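Local coordinates for chitooligosaccharide oxidase (Gibberella zeae, PDB 6Y0R), which oxidises the C1 hydroxyl of chitooligosaccharides to the corresponding lactones with a bicovalently bound FAD, passing the electrons to molecular oxygen to give hydrogen peroxide, at residues V137-W142 with N325-S330; T153-G158 with H318-G323. All coordinates share one frame; numbering follows the deposited sequence.

Interaction 1: residues V137-W142 with N325-S330; sequences VATELW and NVNPTS
Thr139 lies against the side chain of Asn327 where helix 134-145 of the FAD-binding region meets the loop that follows helix 312-320. It is a worked example of how a polar surface contact can be built from side chains whose strongest bonds point elsewhere. The two side chains cross at about a right angle. Thr139 CG2 stands 3.9 Å from Asn327 CG, and Thr139 CB is 4.0 Å from Asn327 OD1, so the threonine meets the amide mainly through carbon. The methyl, anti to the backbone N (chi1 of Thr139 -63° for the hydroxyl), is the branch turned to the amide, while OG1 lies beside the backbone N and bonds back to the carbonyl of Gly135, one helical turn earlier. That hydroxyl also sits 3.7 Å from the carbonyl oxygen of Val326, the third contributor, which lies next to Asn327 in the loop and packs, like Thr139, on Met313.

Asn327 uses both ends of its amide. OD1 is hydrogen-bonded to His136 ND1, in the same helix as Thr139. ND2 donates over 2.9 Å to a water, and the same water donates to Glu140 OE2, 3.1 Å away. Glu140 OE1 is bonded to Gln144. Two different partners restrain the rotation of the amide and agree with the modelled placing of its O and N. Between 137-142 and 325-330, then, the direct touch is van der Waals, and the polar hold of Asn327 on helix 134-145 is its bond to His136 plus the water to Glu140.

Interaction 2: residues T153-G158 with H318-G323; sequences TCPGVG and HFAGAG. With FAD (flavin-adenine dinucleotide), chain B.
Thr153 and Phe319 meet where the flavin-linking loop of this PCMH-type FAD-binding fold passes residues 318-320 of helix 312-320. Their side chains approach on a slant: the methyl of Thr153 presses on the root of the phenylalanine, with CG2 3.6 Å from Phe319 CB, and reaches the ring obliquely at CG. The ring itself leads away from the loop, and CD2 of His318 sits over the centre of one face, 3.8 Å above the plane. A torsion of 59° puts Thr153 OG1 between the backbone N and the carbonyl carbon and turns CG2 to the helix; the bond of OG1 to flavin O4 is weak. The stronger grip on that oxygen comes from Thr153 N, 3.0 Å from FAD O4.

Farther along, Pro155 sets its ring against Ala320, CG lying 3.7 Å from Ala320 CB in a purely apolar touch. A water completes the joint, donating to Phe319 O at 2.8 Å and, weakly, to Thr153 O.

Between the two packing residues, the CB of Cys154 is directed away from the helix segment. Cys154 opens a type I turn to Val157, whose CG2 lies 3.5 Å from flavin C9. Gly158, at the N-cap of helix 159-165, donates its N-H to the pyrophosphate oxygen O2P. The covalent tie is resolved directly: Cys154 SG lies 1.7 Å from C6 of the isoalloxazine.

Interaction 2 is nested along the chain within the loop closed by interaction 1, and their centres lie 10 Å apart. Pro155 of interaction 2 also touches the loop of interaction 1: its carbonyl O is 3.5 Å from Pro328 CG, and its CG is 3.7 Å from Asn325 O. Val326 also reaches Ala320, its CG2 lying 3.9 Å from Ala320 CB. Residues 318-330 therefore run past the flavin-linking loop before meeting helix 134-145. The two differ in distance from the cofactor: 153-158 bonds to FAD directly, whereas the side chain of Val326 remains about 12 Å from it. Interaction 1 thus belongs to an outer layer, touching the loop that carries the flavin bond, at Pro155.

Interaction 1: residues V137-W142 with N325-S330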
ATOM      1  N   VAL A 137      10.200 -10.076   5.333  1.00 17.09           N
ATOM      2  CA  VAL A 137      10.328  -9.171   6.489  1.00 17.58           C
ATOM      3  C   VAL A 137       9.763  -9.852   7.730  1.00 18.20           C
ATOM      4  O   VAL A 137      10.457  -9.888   8.786  1.00 17.29           O
ATOM      5  CB  VAL A 137       9.618  -7.835   6.249  1.00 17.04           C
ATOM      6  CG1 VAL A 137       9.543  -6.988   7.511  1.00 17.94           C
ATOM      7  CG2 VAL A 137      10.335  -7.086   5.142  1.00 16.84           C
ATOM      8  N   ALA A 138       8.509 -10.323   7.640  1.00 17.38           N
ATOM      9  CA  ALA A 138       7.822 -10.868   8.826  1.00 16.07           C
ATOM     10  C   ALA A 138       8.564 -12.135   9.297  1.00 16.06           C
ATOM     11  O   ALA A 138       8.819 -12.269  10.518  1.00 16.99           O
ATOM     12  CB  ALA A 138       6.387 -11.184   8.544  1.00 16.93           C
ATOM     13  N   THR A 139       8.963 -12.987   8.353  1.00 17.21           N
ATOM     14  CA  THR A 139       9.645 -14.265   8.698  1.00 17.90           C
ATOM     15  C   THR A 139      10.960 -13.950   9.420  1.00 19.36           C
ATOM     16  O   THR A 139      11.276 -14.550  10.486  1.00 19.92           O
ATOM     17  CB  THR A 139       9.861 -15.117   7.446  1.00 19.74           C
ATOM     18  OG1 THR A 139       8.561 -15.437   6.944  1.00 19.68           O
ATOM     19  CG2 THR A 139      10.608 -16.400   7.737  1.00 21.91           C
ATOM     20  N   GLU A 140      11.758 -13.041   8.864  1.00 19.72           N
ATOM     21  CA  GLU A 140      13.094 -12.706   9.420  1.00 19.53           C
ATOM     22  C   GLU A 140      12.966 -12.013  10.762  1.00 21.06           C
ATOM     23  O   GLU A 140      13.709 -12.349  11.673  1.00 21.19           O
ATOM     24  CB  GLU A 140      13.918 -11.841   8.463  1.00 21.70           C
ATOM     25  CG  GLU A 140      14.445 -12.628   7.282  1.00 24.54           C
ATOM     26  CD  GLU A 140      15.540 -13.634   7.622  1.00 30.75           C
ATOM     27  OE1 GLU A 140      16.126 -13.509   8.695  1.00 27.84           O
ATOM     28  OE2 GLU A 140      15.803 -14.533   6.787  1.00 32.59           O
ATOM     29  N   LEU A 141      12.056 -11.059  10.934  1.00 19.11           N
ATOM     30  CA  LEU A 141      11.960 -10.372  12.230  1.00 18.33           C
ATOM     31  C   LEU A 141      11.462 -11.357  13.287  1.00 18.79           C
ATOM     32  O   LEU A 141      11.877 -11.253  14.441  1.00 19.26           O
ATOM     33  CB  LEU A 141      11.052  -9.148  12.113  1.00 19.69           C
ATOM     34  CG  LEU A 141      11.590  -8.037  11.225  1.00 19.52           C
ATOM     35  CD1 LEU A 141      10.590  -6.880  11.233  1.00 20.69           C
ATOM     36  CD2 LEU A 141      12.976  -7.544  11.666  1.00 20.16           C
ATOM     37  N   TRP A 142      10.527 -12.213  12.916  1.00 18.40           N
ATOM     38  CA  TRP A 142       9.977 -13.235  13.838  1.00 18.08           C
ATOM     39  C   TRP A 142      11.115 -14.174  14.259  1.00 18.53           C
ATOM     40  O   TRP A 142      11.299 -14.381  15.474  1.00 19.65           O
ATOM     41  CB  TRP A 142       8.853 -13.992  13.154  1.00 17.95           C
ATOM     42  CG  TRP A 142       8.319 -15.138  13.957  1.00 17.62           C
ATOM     43  CD1 TRP A 142       8.525 -16.449  13.671  1.00 18.56           C
ATOM     44  CD2 TRP A 142       7.419 -15.093  15.075  1.00 17.48           C
ATOM     45  NE1 TRP A 142       7.839 -17.229  14.554  1.00 18.85           N
ATOM     46  CE2 TRP A 142       7.135 -16.428  15.413  1.00 17.05           C
ATOM     47  CE3 TRP A 142       6.832 -14.078  15.827  1.00 17.29           C
ATOM     48  CZ2 TRP A 142       6.342 -16.749  16.509  1.00 18.12           C
ATOM     49  CZ3 TRP A 142       6.025 -14.396  16.895  1.00 18.69           C
ATOM     50  CH2 TRP A 142       5.756 -15.723  17.218  1.00 18.09           C
ATOM     51  N   ASN A 325       3.501 -18.798  -0.858  1.00 26.33           N
ATOM     52  CA  ASN A 325       4.841 -18.709  -0.240  1.00 24.54           C
ATOM     53  C   ASN A 325       4.839 -17.508   0.698  1.00 22.59           C
ATOM     54  O   ASN A 325       4.712 -16.381   0.211  1.00 21.82           O
ATOM     55  CB  ASN A 325       5.939 -18.625  -1.295  1.00 24.70           C
ATOM     56  CG  ASN A 325       7.351 -18.701  -0.764  1.00 24.91           C
ATOM     57  OD1 ASN A 325       8.299 -18.654  -1.546  1.00 33.26           O
ATOM     58  ND2 ASN A 325       7.540 -18.796   0.535  1.00 23.09           N
ATOM     59  N   VAL A 326       5.005 -17.758   1.983  1.00 20.27           N
ATOM     60  CA  VAL A 326       5.004 -16.714   3.039  1.00 22.06           C
ATOM     61  C   VAL A 326       6.409 -16.127   3.189  1.00 21.70           C
ATOM     62  O   VAL A 326       6.533 -15.096   3.880  1.00 22.19           O
ATOM     63  CB  VAL A 326       4.439 -17.271   4.352  1.00 23.67           C
ATOM     64  CG1 VAL A 326       4.355 -16.205   5.415  1.00 25.54           C
ATOM     65  CG2 VAL A 326       3.072 -17.883   4.092  1.00 25.45           C
ATOM     66  N   ASN A 327       7.411 -16.701   2.530  1.00 21.04           N
ATOM     67  CA  ASN A 327       8.789 -16.179   2.631  1.00 22.37           C
ATOM     68  C   ASN A 327       9.414 -16.039   1.253  1.00 21.42           C
ATOM     69  O   ASN A 327      10.448 -16.641   0.957  1.00 22.61           O
ATOM     70  CB  ASN A 327       9.612 -16.994   3.610  1.00 22.51           C
ATOM     71  CG  ASN A 327      10.989 -16.410   3.836  1.00 25.43           C
ATOM     72  OD1 ASN A 327      11.209 -15.204   3.718  1.00 21.77           O
ATOM     73  ND2 ASN A 327      11.952 -17.268   4.119  1.00 24.32           N
ATOM     74  N   PRO A 328       8.814 -15.247   0.341  1.00 19.63           N
ATOM     75  CA  PRO A 328       9.342 -15.160  -1.019  1.00 19.14           C
ATOM     76  C   PRO A 328      10.584 -14.268  -1.121  1.00 23.49           C
ATOM     77  O   PRO A 328      10.575 -13.148  -0.636  1.00 20.44           O
ATOM     78  CB  PRO A 328       8.151 -14.573  -1.794  1.00 20.27           C
ATOM     79  CG  PRO A 328       7.477 -13.705  -0.777  1.00 20.90           C
ATOM     80  CD  PRO A 328       7.606 -14.442   0.540  1.00 20.91           C
ATOM     81  N   THR A 329      11.655 -14.804  -1.693  1.00 21.88           N
ATOM     82  CA  THR A 329      12.895 -14.051  -1.971  1.00 22.54           C
ATOM     83  C   THR A 329      13.364 -14.271  -3.415  1.00 27.19           C
ATOM     84  O   THR A 329      14.259 -13.521  -3.833  1.00 28.89           O
ATOM     85  CB  THR A 329      13.993 -14.413  -0.973  1.00 25.84           C
ATOM     86  OG1 THR A 329      14.222 -15.814  -1.133  1.00 26.59           O
ATOM     87  CG2 THR A 329      13.618 -14.117   0.456  1.00 23.23           C
ATOM     88  N   SER A 330      12.848 -15.259  -4.140  1.00 26.09           N
ATOM     89  CA  SER A 330      13.384 -15.634  -5.473  1.00 26.41           C
ATOM     90  C   SER A 330      13.215 -14.485  -6.465  1.00 29.06           C
ATOM     91  O   SER A 330      12.148 -13.851  -6.501  1.00 25.97           O
ATOM     92  CB  SER A 330      12.736 -16.852  -6.024  1.00 27.39           C
ATOM     93  OG  SER A 330      13.318 -17.167  -7.283  1.00 27.60           O
TER
HETATM   94  O   HOH W   1      14.690 -16.374   4.506  1.00 38.43           O

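Interaction 2: residues T153-G158 with H318-G323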
ATOM      1  N   THR A 153      -1.133  -7.442   4.494  1.00 19.20           N
ATOM      2  CA  THR A 153      -1.219  -8.902   4.380  1.00 21.39           C
ATOM      3  C   THR A 153      -0.661  -9.362   3.048  1.00 21.62           C
ATOM      4  O   THR A 153      -0.316 -10.471   2.899  1.00 26.84           O
ATOM      5  CB  THR A 153      -2.663  -9.370   4.523  1.00 25.62           C
ATOM      6  OG1 THR A 153      -3.400  -8.727   3.494  1.00 29.01           O
ATOM      7  CG2 THR A 153      -3.252  -9.029   5.869  1.00 29.03           C
ATOM      8  N   CYS A 154      -0.488  -8.640   1.993  1.00 25.29           N
ATOM      9  CA  CYS A 154       0.072  -9.664   1.009  1.00 26.14           C
ATOM     10  C   CYS A 154       1.564 -10.114   1.152  1.00 20.97           C
ATOM     11  O   CYS A 154       2.401  -9.245   1.079  1.00 19.83           O
ATOM     12  CB  CYS A 154      -0.208  -8.963  -0.284  1.00 31.39           C
ATOM     13  SG  CYS A 154      -1.993  -8.824  -0.438  1.00 21.84           S
ATOM     14  N   PRO A 155       2.063 -11.402   1.314  1.00 19.17           N
ATOM     15  CA  PRO A 155       3.492 -11.648   1.583  1.00 18.56           C
ATOM     16  C   PRO A 155       4.472 -11.296   0.443  1.00 17.60           C
ATOM     17  O   PRO A 155       5.686 -11.047   0.699  1.00 17.08           O
ATOM     18  CB  PRO A 155       3.634 -13.157   1.849  1.00 20.29           C
ATOM     19  CG  PRO A 155       2.374 -13.733   1.235  1.00 21.69           C
ATOM     20  CD  PRO A 155       1.306 -12.662   1.356  1.00 21.56           C
ATOM     21  N   GLY A 156       3.922 -11.159  -0.766  1.00 17.16           N
ATOM     22  CA  GLY A 156       4.721 -10.854  -1.965  1.00 16.81           C
ATOM     23  C   GLY A 156       4.960  -9.377  -2.154  1.00 16.27           C
ATOM     24  O   GLY A 156       5.730  -9.011  -3.042  1.00 17.87           O
ATOM     25  N   VAL A 157       4.258  -8.531  -1.409  1.00 17.05           N
ATOM     26  CA  VAL A 157       4.372  -7.063  -1.572  1.00 16.56           C
ATOM     27  C   VAL A 157       5.779  -6.632  -1.180  1.00 16.28           C
ATOM     28  O   VAL A 157       6.339  -7.115  -0.203  1.00 16.13           O
ATOM     29  CB  VAL A 157       3.302  -6.342  -0.740  1.00 15.77           C
ATOM     30  CG1 VAL A 157       3.625  -4.875  -0.519  1.00 16.74           C
ATOM     31  CG2 VAL A 157       1.953  -6.539  -1.365  1.00 18.42           C
ATOM     32  N   GLY A 158       6.353  -5.701  -1.936  1.00 15.11           N
ATOM     33  CA  GLY A 158       7.658  -5.172  -1.546  1.00 14.59           C
ATOM     34  C   GLY A 158       7.544  -4.217  -0.382  1.00 15.86           C
ATOM     35  O   GLY A 158       6.642  -3.382  -0.388  1.00 15.59           O
ATOM     36  N   HIS A 318      -1.919 -17.005   8.035  1.00 20.90           N
ATOM     37  CA  HIS A 318      -3.370 -17.160   7.826  1.00 22.54           C
ATOM     38  C   HIS A 318      -3.818 -16.200   6.729  1.00 25.50           C
ATOM     39  O   HIS A 318      -4.526 -16.615   5.829  1.00 22.65           O
ATOM     40  CB  HIS A 318      -4.133 -16.900   9.120  1.00 23.04           C
ATOM     41  CG  HIS A 318      -5.594 -16.749   8.898  1.00 25.35           C
ATOM     42  ND1 HIS A 318      -6.386 -17.825   8.519  1.00 29.51           N
ATOM     43  CD2 HIS A 318      -6.417 -15.672   9.008  1.00 28.29           C
ATOM     44  CE1 HIS A 318      -7.643 -17.415   8.418  1.00 29.12           C
ATOM     45  NE2 HIS A 318      -7.696 -16.105   8.718  1.00 29.08           N
ATOM     46  N   PHE A 319      -3.387 -14.950   6.798  1.00 23.16           N
ATOM     47  CA  PHE A 319      -3.854 -13.905   5.844  1.00 23.07           C
ATOM     48  C   PHE A 319      -3.112 -13.980   4.513  1.00 27.07           C
ATOM     49  O   PHE A 319      -3.550 -13.273   3.576  1.00 30.17           O
ATOM     50  CB  PHE A 319      -3.790 -12.518   6.478  1.00 24.82           C
ATOM     51  CG  PHE A 319      -4.899 -12.207   7.444  1.00 25.42           C
ATOM     52  CD1 PHE A 319      -6.213 -12.135   7.000  1.00 31.04           C
ATOM     53  CD2 PHE A 319      -4.661 -12.005   8.789  1.00 27.90           C
ATOM     54  CE1 PHE A 319      -7.250 -11.881   7.882  1.00 30.72           C
ATOM     55  CE2 PHE A 319      -5.692 -11.725   9.667  1.00 29.76           C
ATOM     56  CZ  PHE A 319      -6.991 -11.656   9.208  1.00 30.83           C
ATOM     57  N   ALA A 320      -2.048 -14.759   4.383  1.00 25.45           N
ATOM     58  CA  ALA A 320      -1.329 -14.930   3.101  1.00 26.39           C
ATOM     59  C   ALA A 320      -2.225 -15.725   2.156  1.00 28.31           C
ATOM     60  O   ALA A 320      -2.154 -15.483   0.940  1.00 32.83           O
ATOM     61  CB  ALA A 320       0.006 -15.596   3.300  1.00 26.05           C
ATOM     62  N   GLY A 321      -3.024 -16.624   2.718  1.00 32.39           N
ATOM     63  CA  GLY A 321      -3.896 -17.518   1.942  1.00 36.94           C
ATOM     64  C   GLY A 321      -3.272 -18.891   1.808  1.00 38.65           C
ATOM     65  O   GLY A 321      -2.032 -18.997   1.809  1.00 35.49           O
ATOM     66  N   ALA A 322      -4.107 -19.917   1.703  1.00 42.24           N
ATOM     67  CA  ALA A 322      -3.695 -21.324   1.478  1.00 45.38           C
ATOM     68  C   ALA A 322      -2.709 -21.414   0.304  1.00 38.57           C
ATOM     69  O   ALA A 322      -3.020 -20.868  -0.754  1.00 39.85           O
ATOM     70  CB  ALA A 322      -4.934 -22.153   1.215  1.00 46.99           C
ATOM     71  N   GLY A 323      -1.551 -22.059   0.491  1.00 36.49           N
ATOM     72  CA  GLY A 323      -0.629 -22.429  -0.603  1.00 35.99           C
ATOM     73  C   GLY A 323       0.182 -21.272  -1.177  1.00 38.55           C
ATOM     74  O   GLY A 323       0.817 -21.464  -2.239  1.00 37.70           O
TER
HETATM   75  PA  FAD B 501       6.405  -1.427  -6.730  1.00 15.29           P
HETATM   76  O1A FAD B 501       5.532  -1.544  -7.912  1.00 14.49           O
HETATM   77  O2A FAD B 501       7.767  -1.995  -6.756  1.00 15.95           O
HETATM   78  O5B FAD B 501       6.539   0.097  -6.287  1.00 15.10           O
HETATM   79  C5B FAD B 501       5.409   0.879  -5.901  1.00 15.34           C
HETATM   80  C4B FAD B 501       5.757   2.353  -6.008  1.00 15.19           C
HETATM   81  O4B FAD B 501       6.818   2.667  -5.071  1.00 14.90           O
HETATM   82  C3B FAD B 501       6.293   2.856  -7.364  1.00 15.69           C
HETATM   83  O3B FAD B 501       6.011   4.252  -7.537  1.00 16.54           O
HETATM   84  C2B FAD B 501       7.794   2.658  -7.212  1.00 15.29           C
HETATM   85  O2B FAD B 501       8.591   3.420  -8.122  1.00 16.92           O
HETATM   86  C1B FAD B 501       7.988   3.064  -5.776  1.00 15.21           C
HETATM   87  N9A FAD B 501       9.142   2.464  -5.124  1.00 16.02           N
HETATM   88  C8A FAD B 501       9.296   1.137  -4.817  1.00 17.98           C
HETATM   89  N7A FAD B 501      10.457   0.886  -4.227  1.00 16.51           N
HETATM   90  C5A FAD B 501      11.090   2.122  -4.160  1.00 16.67           C
HETATM   91  C6A FAD B 501      12.343   2.519  -3.657  1.00 18.16           C
HETATM   92  N6A FAD B 501      13.171   1.650  -3.072  1.00 16.83           N
HETATM   93  N1A FAD B 501      12.702   3.828  -3.768  1.00 17.47           N
HETATM   94  C2A FAD B 501      11.835   4.656  -4.384  1.00 19.80           C
HETATM   95  N3A FAD B 501      10.618   4.399  -4.874  1.00 18.07           N
HETATM   96  C4A FAD B 501      10.296   3.099  -4.736  1.00 17.24           C
HETATM   97  N1  FAD B 501      -1.410  -2.339   0.626  1.00 15.81           N
HETATM   98  C2  FAD B 501      -1.696  -2.145   1.922  1.00 16.63           C
HETATM   99  O2  FAD B 501      -1.523  -0.994   2.466  1.00 15.60           O
HETATM  100  N3  FAD B 501      -2.139  -3.192   2.679  1.00 16.96           N
HETATM  101  C4  FAD B 501      -2.328  -4.472   2.181  1.00 18.66           C
HETATM  102  O4  FAD B 501      -2.720  -5.386   2.925  1.00 19.77           O
HETATM  103  C4X FAD B 501      -2.023  -4.706   0.818  1.00 19.26           C
HETATM  104  N5  FAD B 501      -2.138  -5.939   0.321  1.00 20.21           N
HETATM  105  C5X FAD B 501      -1.704  -6.154  -0.969  1.00 18.99           C
HETATM  106  C6  FAD B 501      -1.742  -7.470  -1.502  1.00 18.63           C
HETATM  107  C7  FAD B 501      -1.336  -7.723  -2.801  1.00 17.73           C
HETATM  108  C7M FAD B 501      -1.406  -9.125  -3.374  1.00 18.86           C
HETATM  109  C8  FAD B 501      -0.802  -6.638  -3.612  1.00 16.24           C
HETATM  110  C8M FAD B 501      -0.225  -6.850  -4.997  1.00 17.24           C
HETATM  111  C9  FAD B 501      -0.814  -5.332  -3.078  1.00 18.27           C
HETATM  112  C9A FAD B 501      -1.261  -5.075  -1.775  1.00 17.85           C
HETATM  113  N10 FAD B 501      -1.222  -3.774  -1.245  1.00 17.13           N
HETATM  114  C10 FAD B 501      -1.571  -3.546   0.092  1.00 17.39           C
HETATM  115  C1' FAD B 501      -0.799  -2.623  -2.049  1.00 16.50           C
HETATM  116  C2' FAD B 501       0.696  -2.343  -1.874  1.00 16.12           C
HETATM  117  O2' FAD B 501       0.947  -1.701  -0.623  1.00 14.90           O
HETATM  118  C3' FAD B 501       1.135  -1.460  -3.013  1.00 17.02           C
HETATM  119  O3' FAD B 501       0.874  -2.208  -4.222  1.00 15.69           O
HETATM  120  C4' FAD B 501       2.616  -1.105  -2.866  1.00 18.13           C
HETATM  121  O4' FAD B 501       2.924   0.153  -3.493  1.00 19.36           O
HETATM  122  C5' FAD B 501       3.449  -2.202  -3.466  1.00 15.21           C
HETATM  123  O5' FAD B 501       4.846  -2.007  -3.176  1.00 15.69           O
HETATM  124  P   FAD B 501       5.892  -2.768  -4.093  1.00 14.90           P
HETATM  125  O1P FAD B 501       7.257  -2.441  -3.613  1.00 15.18           O
HETATM  126  O2P FAD B 501       5.545  -4.202  -4.258  1.00 15.29           O
HETATM  127  O3P FAD B 501       5.562  -2.103  -5.534  1.00 15.28           O
HETATM  128  O   HOH W   2      -2.956 -11.584   1.415  1.00 41.73           O